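Local coordinates for protein 15-O-acetyltransferase (Fusarium sporotrichioides, PDB 3FP0) that transfers an acetyl group to the 15-hydroxyl of trichothecene intermediates in the fungal pathway to sesquiterpene mycotoxins such as T-2 toxin, at residues 35-40 against 354-359; 51-56 against 184-189; 280-285 against 506-511; 287-292 against 485-490. All coordinates share one frame; numbering follows the deposited sequence.

Contact 1: 35-40 against 354-359; sequences GAEAIV and YAMCQT. With FP0 ((3alpha)-15-hydroxy-12,13-epoxytrichothec-9-en-3-yl acetate), chain C.
Two water molecules and a salt bridge to Arg31 grip Glu37 OE2, and through the waters this one carboxylate oxygen reaches the backbone of Met356 twice. One water donates to Glu37 OE2 (2.6 Å) and accepts from the Met356 amide. The other donates both to Glu37 OE2 and to Met356 O (2.7 Å from the water). No direct hydrogen bond crosses; a third water joins Ala36 N to Gln358 O. Asp190 receives bonds from Cys357 N and Gln358 NE2. Apolar packing fills the space between the water bridges. Glu37 and Met356 run past each other in opposite senses, with Glu37 CG 3.6 Å from Met356 CB. Bends at chi2 (86°) and chi3 (72°) carry the thioether over Ala36, whose CB lies 3.9 Å from Met356 SD, and bring Met356 CE tip to tip with Val40 CG2 at 3.8 Å. The short helix also forms part of the wall of the trichothecene pocket: Val40 CG1 and Ala36 CB each come within 3.4 Å of the ligand, at its C13 and O2. The contact is buried between helix 406-423, which bears the substrate-binding His414 and packs against Ile39, and the two-stranded sheet of 333-340 and 358-365.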
# COMPACT_ATOMS: atom_id res chain seq x y z
N GLY A 35 13.59 -6.80 -5.41
CA GLY A 35 12.68 -5.96 -6.15
C GLY A 35 12.27 -4.79 -5.30
O GLY A 35 13.10 -4.20 -4.61
N ALA A 36 10.98 -4.47 -5.31
CA ALA A 36 10.49 -3.31 -4.54
C ALA A 36 10.81 -3.41 -3.05
O ALA A 36 10.88 -2.38 -2.38
CB ALA A 36 8.99 -3.13 -4.74
N GLU A 37 11.02 -4.62 -2.53
CA GLU A 37 11.48 -4.70 -1.11
C GLU A 37 12.78 -3.93 -0.89
O GLU A 37 12.97 -3.30 0.15
CB GLU A 37 11.65 -6.14 -0.64
CG GLU A 37 10.34 -6.95 -0.56
CD GLU A 37 10.59 -8.45 -0.37
OE1 GLU A 37 11.72 -8.92 -0.66
OE2 GLU A 37 9.63 -9.15 -0.01
N ALA A 38 13.67 -3.95 -1.88
CA ALA A 38 14.98 -3.37 -1.70
C ALA A 38 14.86 -1.86 -1.69
O ALA A 38 15.65 -1.18 -1.04
CB ALA A 38 15.94 -3.84 -2.79
N ILE A 39 13.85 -1.34 -2.39
CA ILE A 39 13.57 0.11 -2.37
C ILE A 39 13.08 0.52 -0.97
O ILE A 39 13.68 1.38 -0.34
CB ILE A 39 12.55 0.60 -3.44
CG1 ILE A 39 13.05 0.27 -4.88
CG2 ILE A 39 12.26 2.13 -3.25
CD1 ILE A 39 12.03 0.51 -6.02
N VAL A 40 11.99 -0.09 -0.48
CA VAL A 40 11.46 0.29 0.82
C VAL A 40 12.40 -0.03 1.98
O VAL A 40 12.35 0.62 3.02
CB VAL A 40 10.02 -0.27 1.12
CG1 VAL A 40 9.05 0.30 0.08
CG2 VAL A 40 9.99 -1.78 1.10
N TYR A 354 1.35 -12.77 0.68
CA TYR A 354 1.24 -11.65 1.64
C TYR A 354 2.44 -10.70 1.60
O TYR A 354 2.33 -9.52 1.97
CB TYR A 354 1.06 -12.21 3.05
CG TYR A 354 -0.37 -12.59 3.32
CD1 TYR A 354 -0.92 -13.76 2.75
CD2 TYR A 354 -1.17 -11.81 4.13
CE1 TYR A 354 -2.24 -14.11 2.97
CE2 TYR A 354 -2.52 -12.16 4.37
CZ TYR A 354 -3.03 -13.30 3.79
OH TYR A 354 -4.34 -13.69 4.02
N ALA A 355 3.58 -11.22 1.15
CA ALA A 355 4.80 -10.44 0.98
C ALA A 355 4.63 -9.49 -0.21
O ALA A 355 3.69 -9.65 -1.00
CB ALA A 355 6.01 -11.36 0.81
N MET A 356 5.52 -8.49 -0.32
CA MET A 356 5.59 -7.61 -1.48
C MET A 356 5.52 -8.42 -2.79
O MET A 356 6.27 -9.39 -2.99
CB MET A 356 6.90 -6.80 -1.46
CG MET A 356 7.07 -5.83 -2.63
SD MET A 356 6.26 -4.22 -2.24
CE MET A 356 7.42 -3.60 -1.00
N CYS A 357 4.61 -8.04 -3.69
CA CYS A 357 4.57 -8.65 -5.01
C CYS A 357 4.13 -7.61 -6.01
O CYS A 357 2.95 -7.54 -6.36
CB CYS A 357 3.65 -9.88 -5.06
SG CYS A 357 3.73 -10.74 -6.66
N GLN A 358 5.08 -6.79 -6.44
CA GLN A 358 4.78 -5.64 -7.25
C GLN A 358 5.63 -5.66 -8.54
O GLN A 358 6.74 -6.15 -8.55
CB GLN A 358 5.09 -4.34 -6.48
CG GLN A 358 4.17 -4.12 -5.31
CD GLN A 358 2.78 -3.71 -5.78
OE1 GLN A 358 2.66 -2.78 -6.57
NE2 GLN A 358 1.74 -4.44 -5.34
N THR A 359 5.10 -5.09 -9.59
CA THR A 359 5.89 -4.79 -10.75
C THR A 359 5.34 -3.47 -11.24
O THR A 359 4.72 -2.75 -10.47
CB THR A 359 5.91 -5.96 -11.79
OG1 THR A 359 6.83 -5.61 -12.85
CG2 THR A 359 4.50 -6.31 -12.35
C2 FP0 C . 7.98 2.29 -5.46
C6 FP0 C . 5.29 2.15 -4.26
C5 FP0 C . 6.14 0.90 -4.68
C4 FP0 C . 6.21 0.73 -6.20
C3 FP0 C . 7.44 1.56 -6.69
C11 FP0 C . 5.79 3.42 -4.99
C10 FP0 C . 5.29 4.70 -4.30
C9 FP0 C . 4.78 4.73 -3.03
C8 FP0 C . 4.55 3.48 -2.22
C12 FP0 C . 7.63 1.22 -4.44
C13 FP0 C . 8.28 1.20 -3.09
O4 FP0 C . 6.72 0.90 -9.23
C17 FP0 C . 6.72 2.10 -8.98
C18 FP0 C . 6.31 3.22 -9.91
O3 FP0 C . 7.13 2.52 -7.70
O2 FP0 C . 8.59 0.22 -4.12
O1 FP0 C . 7.24 3.49 -5.15
C14 FP0 C . 5.64 -0.44 -4.08
C7 FP0 C . 5.45 2.37 -2.73
C15 FP0 C . 3.85 1.93 -4.71
O12 FP0 C . 3.03 1.22 -3.76
C16 FP0 C . 4.39 6.02 -2.39
O HOH W 1 9.31 -5.61 -7.59
O HOH W 2 7.78 -8.38 1.69
O HOH W 3 8.64 -10.44 -2.27

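Contact 2: 51-56 against 184-189. With FP0 ((3alpha)-15-hydroxy-12,13-epoxytrichothec-9-en-3-yl acetate), chain C.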
# COMPACT_ATOMS: atom_id res chain seq x y z
N TYR A 51 7.66 5.43 3.48
CA TYR A 51 6.73 4.43 2.95
C TYR A 51 6.07 3.48 3.99
O TYR A 51 5.34 2.56 3.58
CB TYR A 51 7.43 3.63 1.83
CG TYR A 51 7.88 4.49 0.64
CD1 TYR A 51 7.12 5.62 0.22
CD2 TYR A 51 9.03 4.16 -0.09
CE1 TYR A 51 7.55 6.43 -0.88
CE2 TYR A 51 9.45 4.94 -1.19
CZ TYR A 51 8.71 6.05 -1.59
OH TYR A 51 9.11 6.79 -2.67
N ASP A 52 6.20 3.74 5.29
CA ASP A 52 5.46 2.96 6.30
C ASP A 52 3.98 3.00 5.93
O ASP A 52 3.46 4.05 5.45
CB ASP A 52 5.61 3.55 7.73
CG ASP A 52 6.79 2.97 8.52
OD1 ASP A 52 7.74 2.35 7.94
OD2 ASP A 52 6.75 3.13 9.77
N LEU A 53 3.29 1.88 6.14
CA LEU A 53 1.86 1.78 5.80
C LEU A 53 1.06 2.05 7.05
O LEU A 53 1.39 1.51 8.12
CB LEU A 53 1.52 0.36 5.27
CG LEU A 53 2.36 -0.09 4.09
CD1 LEU A 53 2.12 -1.57 3.68
CD2 LEU A 53 2.03 0.85 2.92
N TYR A 54 0.04 2.89 6.92
CA TYR A 54 -0.95 3.08 7.97
C TYR A 54 -2.34 2.80 7.38
O TYR A 54 -2.72 3.38 6.35
CB TYR A 54 -0.91 4.51 8.49
CG TYR A 54 0.28 4.82 9.36
CD1 TYR A 54 0.19 4.70 10.76
CD2 TYR A 54 1.49 5.23 8.79
CE1 TYR A 54 1.28 5.05 11.58
CE2 TYR A 54 2.58 5.57 9.57
CZ TYR A 54 2.47 5.48 10.96
OH TYR A 54 3.53 5.83 11.76
N ILE A 55 -3.08 1.87 8.00
CA ILE A 55 -4.47 1.63 7.61
C ILE A 55 -5.41 2.01 8.76
O ILE A 55 -5.33 1.47 9.87
CB ILE A 55 -4.75 0.18 7.13
CG1 ILE A 55 -3.71 -0.26 6.06
CG2 ILE A 55 -6.22 0.10 6.68
CD1 ILE A 55 -3.86 -1.74 5.57
N ALA A 56 -6.26 2.99 8.49
CA ALA A 56 -7.15 3.59 9.49
C ALA A 56 -8.52 3.03 9.18
O ALA A 56 -9.00 3.19 8.07
CB ALA A 56 -7.12 5.10 9.39
N SER A 184 2.35 -0.54 9.75
CA SER A 184 3.25 -1.60 9.23
C SER A 184 4.45 -1.00 8.52
O SER A 184 4.34 -0.01 7.81
CB SER A 184 2.53 -2.56 8.26
OG SER A 184 1.59 -3.41 8.91
N ASN A 185 5.61 -1.62 8.75
CA ASN A 185 6.81 -1.39 7.96
C ASN A 185 6.46 -1.94 6.57
O ASN A 185 6.02 -3.09 6.46
CB ASN A 185 7.96 -2.19 8.60
CG ASN A 185 9.32 -1.85 8.03
OD1 ASN A 185 9.47 -1.76 6.81
ND2 ASN A 185 10.33 -1.66 8.92
N HIS A 186 6.66 -1.12 5.54
CA HIS A 186 6.31 -1.54 4.18
C HIS A 186 7.20 -2.71 3.72
O HIS A 186 6.86 -3.37 2.76
CB HIS A 186 6.42 -0.36 3.21
CG HIS A 186 5.56 -0.46 1.98
ND1 HIS A 186 5.26 -1.66 1.35
CD2 HIS A 186 4.98 0.51 1.22
CE1 HIS A 186 4.55 -1.42 0.26
NE2 HIS A 186 4.32 -0.12 0.18
N LEU A 187 8.33 -2.97 4.39
CA LEU A 187 9.24 -4.03 3.92
C LEU A 187 8.55 -5.40 3.78
O LEU A 187 8.78 -6.11 2.80
CB LEU A 187 10.50 -4.12 4.80
CG LEU A 187 11.53 -5.19 4.32
CD1 LEU A 187 12.02 -4.96 2.85
CD2 LEU A 187 12.73 -5.27 5.30
N PHE A 188 7.66 -5.71 4.75
CA PHE A 188 7.08 -7.04 4.92
C PHE A 188 5.86 -7.34 4.10
O PHE A 188 5.39 -8.48 4.12
CB PHE A 188 6.88 -7.27 6.44
CG PHE A 188 8.14 -6.98 7.24
CD1 PHE A 188 9.27 -7.76 7.05
CD2 PHE A 188 8.22 -5.88 8.08
CE1 PHE A 188 10.46 -7.47 7.74
CE2 PHE A 188 9.41 -5.60 8.80
CZ PHE A 188 10.52 -6.40 8.62
N TRP A 189 5.39 -6.36 3.32
CA TRP A 189 4.09 -6.45 2.64
C TRP A 189 4.02 -5.60 1.39
O TRP A 189 4.84 -4.71 1.20
CB TRP A 189 3.00 -5.85 3.56
CG TRP A 189 3.05 -6.14 5.04
CD1 TRP A 189 3.64 -5.36 6.03
CD2 TRP A 189 2.40 -7.22 5.71
NE1 TRP A 189 3.43 -5.93 7.26
CE2 TRP A 189 2.65 -7.06 7.10
CE3 TRP A 189 1.64 -8.34 5.27
CZ2 TRP A 189 2.16 -7.96 8.06
CZ3 TRP A 189 1.13 -9.23 6.23
CH2 TRP A 189 1.39 -9.03 7.61
C2 FP0 C . 7.98 2.29 -5.46
C6 FP0 C . 5.29 2.15 -4.26
C5 FP0 C . 6.14 0.90 -4.68
C4 FP0 C . 6.21 0.73 -6.20
C3 FP0 C . 7.44 1.56 -6.69
C11 FP0 C . 5.79 3.42 -4.99
C10 FP0 C . 5.29 4.70 -4.30
C9 FP0 C . 4.78 4.73 -3.03
C8 FP0 C . 4.55 3.48 -2.22
C12 FP0 C . 7.63 1.22 -4.44
C13 FP0 C . 8.28 1.20 -3.09
O4 FP0 C . 6.72 0.90 -9.23
C17 FP0 C . 6.72 2.10 -8.98
C18 FP0 C . 6.31 3.22 -9.91
O3 FP0 C . 7.13 2.52 -7.70
O2 FP0 C . 8.59 0.22 -4.12
O1 FP0 C . 7.24 3.49 -5.15
C14 FP0 C . 5.64 -0.44 -4.08
C7 FP0 C . 5.45 2.37 -2.73
C15 FP0 C . 3.85 1.93 -4.71
O12 FP0 C . 3.03 1.22 -3.76
C16 FP0 C . 4.39 6.02 -2.39
O HOH W 4 8.38 1.36 5.43
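The imidazole of His186 carries Leu53 on one face, with Leu53 CD2 3.8 Å from the ring centroid in a CH-pi contact displaced toward the rim. At the edge, Tyr51 O lies near the ring plane, 3.1 Å from His186 CD2, and Trp189 O, three residues on, accepts a weak bond from His186 ND1. That bond and the leucine may limit rotation of the ring. Ligand C8 lies over one face of Tyr51, toward the rim, Tyr51 CE1 comes 3.5 Å from ligand C16, and the phenol hydroxyl bonds Tyr475. With chi1 at -155°, His186 CG swings away from its own backbone N and NE2 points into the pocket, 4.4 Å from O12, the ligand's 15-hydroxyl. The sequence His-Leu-Phe-Trp-Asp from His186 fits the HxxxD signature of CoA-dependent acyltransferases, in whose relatives the histidine acts as general base, so a similar role here is probable. An antiparallel hydrogen-bonded pair fixes the approach: Leu53 N to Ser184 O is 2.7 Å and Ser184 N to Leu53 O is 2.8 Å. A water links Asp52 OD1 with His186 N, Asp52 OD2 bonds Ser154 OG, and Asn185 OD1 closes an Asx turn on Leu187 N. Strand 53-61 runs between 177-184 and 457-469, and helix 191-204 packs on Leu53 through Cys194.

Contact 3: 280-285 against 506-511. With Z9N (alpha-D-fructofuranose), chain B; GLC (alpha-D-glucopyranose), chain D.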
# COMPACT_ATOMS: atom_id res chain seq x y z
N VAL A 280 -3.94 14.37 2.19
CA VAL A 280 -5.25 14.99 1.93
C VAL A 280 -6.12 13.90 1.29
O VAL A 280 -5.64 13.14 0.46
CB VAL A 280 -5.12 16.19 0.95
CG1 VAL A 280 -6.45 16.96 0.81
CG2 VAL A 280 -4.00 17.12 1.39
N ILE A 281 -7.39 13.82 1.69
CA ILE A 281 -8.27 12.72 1.29
C ILE A 281 -9.55 13.32 0.70
O ILE A 281 -10.06 14.37 1.20
CB ILE A 281 -8.65 11.85 2.53
CG1 ILE A 281 -7.42 11.25 3.23
CG2 ILE A 281 -9.69 10.73 2.16
CD1 ILE A 281 -7.75 10.71 4.64
N HIS A 282 -10.06 12.68 -0.35
CA HIS A 282 -11.37 13.01 -0.89
C HIS A 282 -12.12 11.69 -1.04
O HIS A 282 -11.77 10.82 -1.87
CB HIS A 282 -11.31 13.75 -2.24
CG HIS A 282 -12.65 14.21 -2.72
ND1 HIS A 282 -13.03 15.53 -2.71
CD2 HIS A 282 -13.71 13.51 -3.19
CE1 HIS A 282 -14.28 15.62 -3.13
NE2 HIS A 282 -14.72 14.41 -3.42
N LYS A 283 -13.14 11.56 -0.22
CA LYS A 283 -14.00 10.42 -0.26
C LYS A 283 -15.18 10.83 -1.16
O LYS A 283 -16.00 11.66 -0.76
CB LYS A 283 -14.42 10.09 1.18
CG LYS A 283 -13.26 9.61 2.06
CD LYS A 283 -13.69 8.93 3.38
CE LYS A 283 -12.67 7.87 3.87
NZ LYS A 283 -12.34 6.70 2.92
N LEU A 284 -15.21 10.31 -2.39
CA LEU A 284 -16.39 10.47 -3.23
C LEU A 284 -17.54 9.66 -2.64
O LEU A 284 -17.32 8.61 -2.01
CB LEU A 284 -16.13 9.99 -4.66
CG LEU A 284 -15.07 10.68 -5.53
CD1 LEU A 284 -14.68 9.81 -6.71
CD2 LEU A 284 -15.49 12.03 -6.02
N SER A 285 -18.76 10.15 -2.83
CA SER A 285 -19.93 9.36 -2.39
C SER A 285 -20.14 8.08 -3.19
O SER A 285 -19.65 7.94 -4.31
CB SER A 285 -21.22 10.20 -2.40
OG SER A 285 -21.54 10.64 -3.71
N TYR A 506 -5.05 20.75 -5.95
CA TYR A 506 -4.74 19.79 -6.99
C TYR A 506 -5.65 18.56 -6.90
O TYR A 506 -6.19 18.09 -7.90
CB TYR A 506 -3.27 19.39 -6.91
CG TYR A 506 -2.83 18.45 -8.01
CD1 TYR A 506 -2.95 18.82 -9.36
CD2 TYR A 506 -2.30 17.18 -7.71
CE1 TYR A 506 -2.53 17.97 -10.37
CE2 TYR A 506 -1.88 16.32 -8.71
CZ TYR A 506 -2.01 16.72 -10.05
OH TYR A 506 -1.61 15.90 -11.07
N LEU A 507 -5.84 18.02 -5.69
CA LEU A 507 -6.79 16.92 -5.54
C LEU A 507 -8.21 17.30 -6.01
O LEU A 507 -8.90 16.51 -6.66
CB LEU A 507 -6.84 16.46 -4.07
CG LEU A 507 -7.76 15.27 -3.76
CD1 LEU A 507 -7.59 14.03 -4.72
CD2 LEU A 507 -7.51 14.90 -2.29
N GLN A 508 -8.65 18.52 -5.68
CA GLN A 508 -9.98 19.00 -6.07
C GLN A 508 -10.11 19.08 -7.59
O GLN A 508 -11.17 18.73 -8.18
CB GLN A 508 -10.25 20.36 -5.45
CG GLN A 508 -10.52 20.31 -3.94
CD GLN A 508 -11.59 19.30 -3.57
OE1 GLN A 508 -11.29 18.12 -3.29
NE2 GLN A 508 -12.84 19.73 -3.60
N SER A 509 -9.05 19.56 -8.22
CA SER A 509 -9.01 19.63 -9.69
C SER A 509 -9.19 18.24 -10.31
O SER A 509 -10.03 18.07 -11.21
CB SER A 509 -7.70 20.26 -10.17
OG SER A 509 -7.66 20.38 -11.59
N ILE A 510 -8.41 17.26 -9.82
CA ILE A 510 -8.53 15.86 -10.25
C ILE A 510 -9.98 15.37 -10.12
O ILE A 510 -10.56 14.84 -11.07
CB ILE A 510 -7.59 14.90 -9.44
CG1 ILE A 510 -6.10 15.27 -9.63
CG2 ILE A 510 -7.83 13.42 -9.82
CD1 ILE A 510 -5.15 14.48 -8.65
N VAL A 511 -10.54 15.55 -8.92
CA VAL A 511 -11.90 15.09 -8.64
C VAL A 511 -12.95 15.76 -9.57
O VAL A 511 -13.88 15.09 -10.04
CB VAL A 511 -12.27 15.29 -7.11
CG1 VAL A 511 -13.78 15.25 -6.90
CG2 VAL A 511 -11.53 14.24 -6.23
O2 Z9N B . -16.55 16.70 -0.05
C1 Z9N B . -18.69 15.82 0.67
O1 Z9N B . -18.42 14.83 1.65
C2 Z9N B . -17.61 15.83 -0.42
O5 Z9N B . -18.11 16.39 -1.62
C3 Z9N B . -17.26 14.40 -0.86
O3 Z9N B . -17.42 13.45 0.18
C4 Z9N B . -18.24 14.07 -1.98
O4 Z9N B . -17.57 13.57 -3.11
C5 Z9N B . -18.76 15.42 -2.43
C6 Z9N B . -20.29 15.50 -2.40
O6 Z9N B . -20.73 16.81 -2.08
C1 GLC D . -15.37 16.20 0.57
C2 GLC D . -15.50 16.29 2.11
C3 GLC D . -14.26 16.86 2.81
C4 GLC D . -13.03 16.45 2.03
C5 GLC D . -13.12 17.26 0.75
C6 GLC D . -11.87 17.12 -0.09
O2 GLC D . -16.65 17.02 2.53
O3 GLC D . -14.23 16.35 4.12
O4 GLC D . -11.82 16.64 2.75
O5 GLC D . -14.29 16.94 -0.01
O6 GLC D . -11.18 18.32 0.11
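Both His282 on the strand and Leu507 on the helix set their CG opposite the backbone N (chi1 -174° in His282), which extends the two side chains into the gap between their backbones. Leu507 CD2 then lies against the strand, 3.9 Å from Val280 CG1, the two side chains passing in opposite directions, and it also reaches His282 CB. The imidazole is met by two residues of the helix. Val511 CG2 sits over one face of the ring, 3.9 Å from its centroid and displaced toward the rim, a CH-pi contact. The side chains of Gln508 and His282 cross at about a right angle, with amide and ring planes 32° apart, and in the conformer described (one of two modelled) Gln508 accepts from His282 ND1 on an OE1 lone pair. That bond is 3.2 Å long between His282 ND1 and Gln508 OE1 and bent, the oxygen being tilted out of the ring plane. His282 NE2 meets a bound sugar instead, 3.0 Å from O4 of the fructofuranose, and either group could be the donor. Partners at both ring nitrogens would restrict its rotation. The fructose, modelled as the alpha anomer, is joined through its O2 to C1 of a glucose; O6 of that glucose makes a weak bond to Gln508 OE1. Leu284 CD2 touches Val511 CG1 at 3.8 Å. Strand 277-283 is outermost in the five-stranded mixed sheet, bonded to strand 486-494; helix 500-516 packs on the sheet, its segment running 24° from the direction of strand 280-283, with helix 306-321 touching Tyr506 and Ile510.

Contact 4: 287-292 against 485-490; sequences DESIDI and DASTLN. Unlike the reference sequence in segment 287-292: Asp291 (reference Ala). With Z9N (alpha-D-fructofuranose), chain B.
Ser289 points at Ser487 across the junction between the first turn of a helix and a beta hairpin, whose strands 477-483 and 486-494 are neighbours in the five-stranded sheet. The helix opens with a capping box: the hydroxyl of Ser285 at the N-cap holds an amide of the first turn, and Glu288 OE1 returns a bond from Ser285 N. One residue on, and a turn after Ser285, Ser289 OG lies beside its own backbone N (chi1 -48°). From there it donates to Ser285 O and accepts from Ser487 N, two bonds in well-separated directions, and its proton is accounted for. On the strand, Ser487 pairs with Leu284 through its carbonyl, while the Ser487 amide goes to the hydroxyl of Ser289. The two serine side chains themselves meet only loosely: Ser487 CB lies 3.7 Å from Ser289 OG, and Ser487 OG is 4.0 Å from Ser289 CB. Asp485, in the tight turn of the hairpin with positive phi, lies beside the helix, and its carbonyl oxygen is 3.4 Å from Ser289 CB. At the exposed rim, Ile290 bends toward the turn and brings CD1 to 4.2 Å from Asp485 CB. The central link is short and straight: Ser487 N to Ser289 OG, 2.9 Å, with an N-H...O angle of 169°.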
# COMPACT_ATOMS: atom_id res chain seq x y z
N ASP A 287 -22.87 7.39 -4.55
CA ASP A 287 -23.66 7.88 -5.72
C ASP A 287 -22.74 8.41 -6.82
O ASP A 287 -22.88 8.03 -7.99
CB ASP A 287 -24.69 8.96 -5.31
CG ASP A 287 -25.90 8.41 -4.56
OD1 ASP A 287 -26.20 7.19 -4.63
OD2 ASP A 287 -26.59 9.22 -3.91
N GLU A 288 -21.80 9.29 -6.45
CA GLU A 288 -20.83 9.84 -7.39
C GLU A 288 -19.98 8.77 -8.03
O GLU A 288 -19.72 8.81 -9.24
CB GLU A 288 -19.89 10.84 -6.71
CG GLU A 288 -20.60 12.08 -6.17
CD GLU A 288 -19.69 12.96 -5.36
OE1 GLU A 288 -18.70 12.45 -4.74
OE2 GLU A 288 -19.97 14.17 -5.32
N SER A 289 -19.51 7.82 -7.22
CA SER A 289 -18.60 6.79 -7.70
C SER A 289 -19.30 5.85 -8.66
O SER A 289 -18.70 5.43 -9.67
CB SER A 289 -17.99 6.02 -6.51
OG SER A 289 -17.51 6.94 -5.52
N ILE A 290 -20.56 5.54 -8.37
CA ILE A 290 -21.31 4.61 -9.21
C ILE A 290 -21.54 5.27 -10.57
O ILE A 290 -21.41 4.62 -11.63
CB ILE A 290 -22.64 4.20 -8.51
CG1 ILE A 290 -22.33 3.17 -7.40
CG2 ILE A 290 -23.64 3.63 -9.51
CD1 ILE A 290 -23.51 2.92 -6.38
N ASP A 291 -21.83 6.56 -10.53
CA ASP A 291 -22.07 7.36 -11.73
C ASP A 291 -20.84 7.38 -12.61
O ASP A 291 -20.95 7.29 -13.82
CB ASP A 291 -22.46 8.80 -11.35
CG ASP A 291 -23.93 8.96 -11.05
OD1 ASP A 291 -24.33 10.09 -10.69
OD2 ASP A 291 -24.68 7.97 -11.19
N ILE A 292 -19.66 7.55 -11.99
CA ILE A 292 -18.38 7.60 -12.71
C ILE A 292 -18.05 6.26 -13.34
O ILE A 292 -17.69 6.21 -14.52
CB ILE A 292 -17.22 8.16 -11.80
CG1 ILE A 292 -17.44 9.64 -11.45
CG2 ILE A 292 -15.84 7.96 -12.46
CD1 ILE A 292 -16.59 10.14 -10.27
N ASP A 485 -18.85 0.64 -2.23
CA ASP A 485 -19.09 1.31 -3.53
C ASP A 485 -18.75 2.81 -3.60
O ASP A 485 -19.20 3.49 -4.54
CB ASP A 485 -20.55 1.12 -3.98
CG ASP A 485 -20.88 -0.31 -4.31
OD1 ASP A 485 -20.17 -0.92 -5.15
OD2 ASP A 485 -21.87 -0.82 -3.76
N ALA A 486 -17.99 3.33 -2.62
CA ALA A 486 -17.55 4.71 -2.61
C ALA A 486 -16.04 4.75 -2.91
O ALA A 486 -15.26 4.13 -2.19
CB ALA A 486 -17.87 5.38 -1.28
N SER A 487 -15.64 5.42 -3.99
CA SER A 487 -14.21 5.52 -4.32
C SER A 487 -13.57 6.59 -3.46
O SER A 487 -14.15 7.68 -3.26
CB SER A 487 -14.00 5.87 -5.80
OG SER A 487 -14.20 4.74 -6.63
N THR A 488 -12.37 6.30 -2.97
CA THR A 488 -11.61 7.27 -2.19
C THR A 488 -10.28 7.57 -2.87
O THR A 488 -9.58 6.65 -3.34
CB THR A 488 -11.39 6.81 -0.72
OG1 THR A 488 -12.65 6.86 -0.02
CG2 THR A 488 -10.32 7.69 0.01
N LEU A 489 -9.96 8.86 -2.97
CA LEU A 489 -8.64 9.32 -3.43
C LEU A 489 -7.91 10.01 -2.28
O LEU A 489 -8.50 10.80 -1.56
CB LEU A 489 -8.77 10.36 -4.54
CG LEU A 489 -9.14 9.96 -5.96
CD1 LEU A 489 -10.62 9.47 -5.96
CD2 LEU A 489 -8.97 11.13 -6.92
N ASN A 490 -6.62 9.72 -2.12
CA ASN A 490 -5.80 10.57 -1.24
C ASN A 490 -4.48 10.94 -1.92
O ASN A 490 -4.07 10.30 -2.92
CB ASN A 490 -5.67 9.95 0.18
CG ASN A 490 -4.77 8.72 0.22
OD1 ASN A 490 -3.66 8.73 -0.34
ND2 ASN A 490 -5.21 7.67 0.94
O2 Z9N B . -16.55 16.70 -0.05
C1 Z9N B . -18.69 15.82 0.67
O1 Z9N B . -18.42 14.83 1.65
C2 Z9N B . -17.61 15.83 -0.42
O5 Z9N B . -18.11 16.39 -1.62
C3 Z9N B . -17.26 14.40 -0.86
O3 Z9N B . -17.42 13.45 0.18
C4 Z9N B . -18.24 14.07 -1.98
O4 Z9N B . -17.57 13.57 -3.11
C5 Z9N B . -18.76 15.42 -2.43
C6 Z9N B . -20.29 15.50 -2.40
O6 Z9N B . -20.73 16.81 -2.08

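How the contacts relate
The four contacts fall into two pairs. Contacts 1 and 2, with centres 12 Å apart, both touch the trichothecene, contact 1 near C13 and O2, contact 2 near C7, C8 and C16. They also touch each other: Val40 CG2 lies 3.7 Å from Leu187 CA, and Met356 CE 3.6 Å from Trp189 O. Contact 2 is nested along the chain inside the loop that contact 1 closes. Contacts 3 and 4, with centres 10 Å apart, share one sheet and the bound fructose; His282 N lies 2.7 Å from Leu489 O, probably a hydrogen bond between neighbouring strands. The second pair stands away from the substrate pocket: the centres of contacts 1 and 3 are about 28 Å apart.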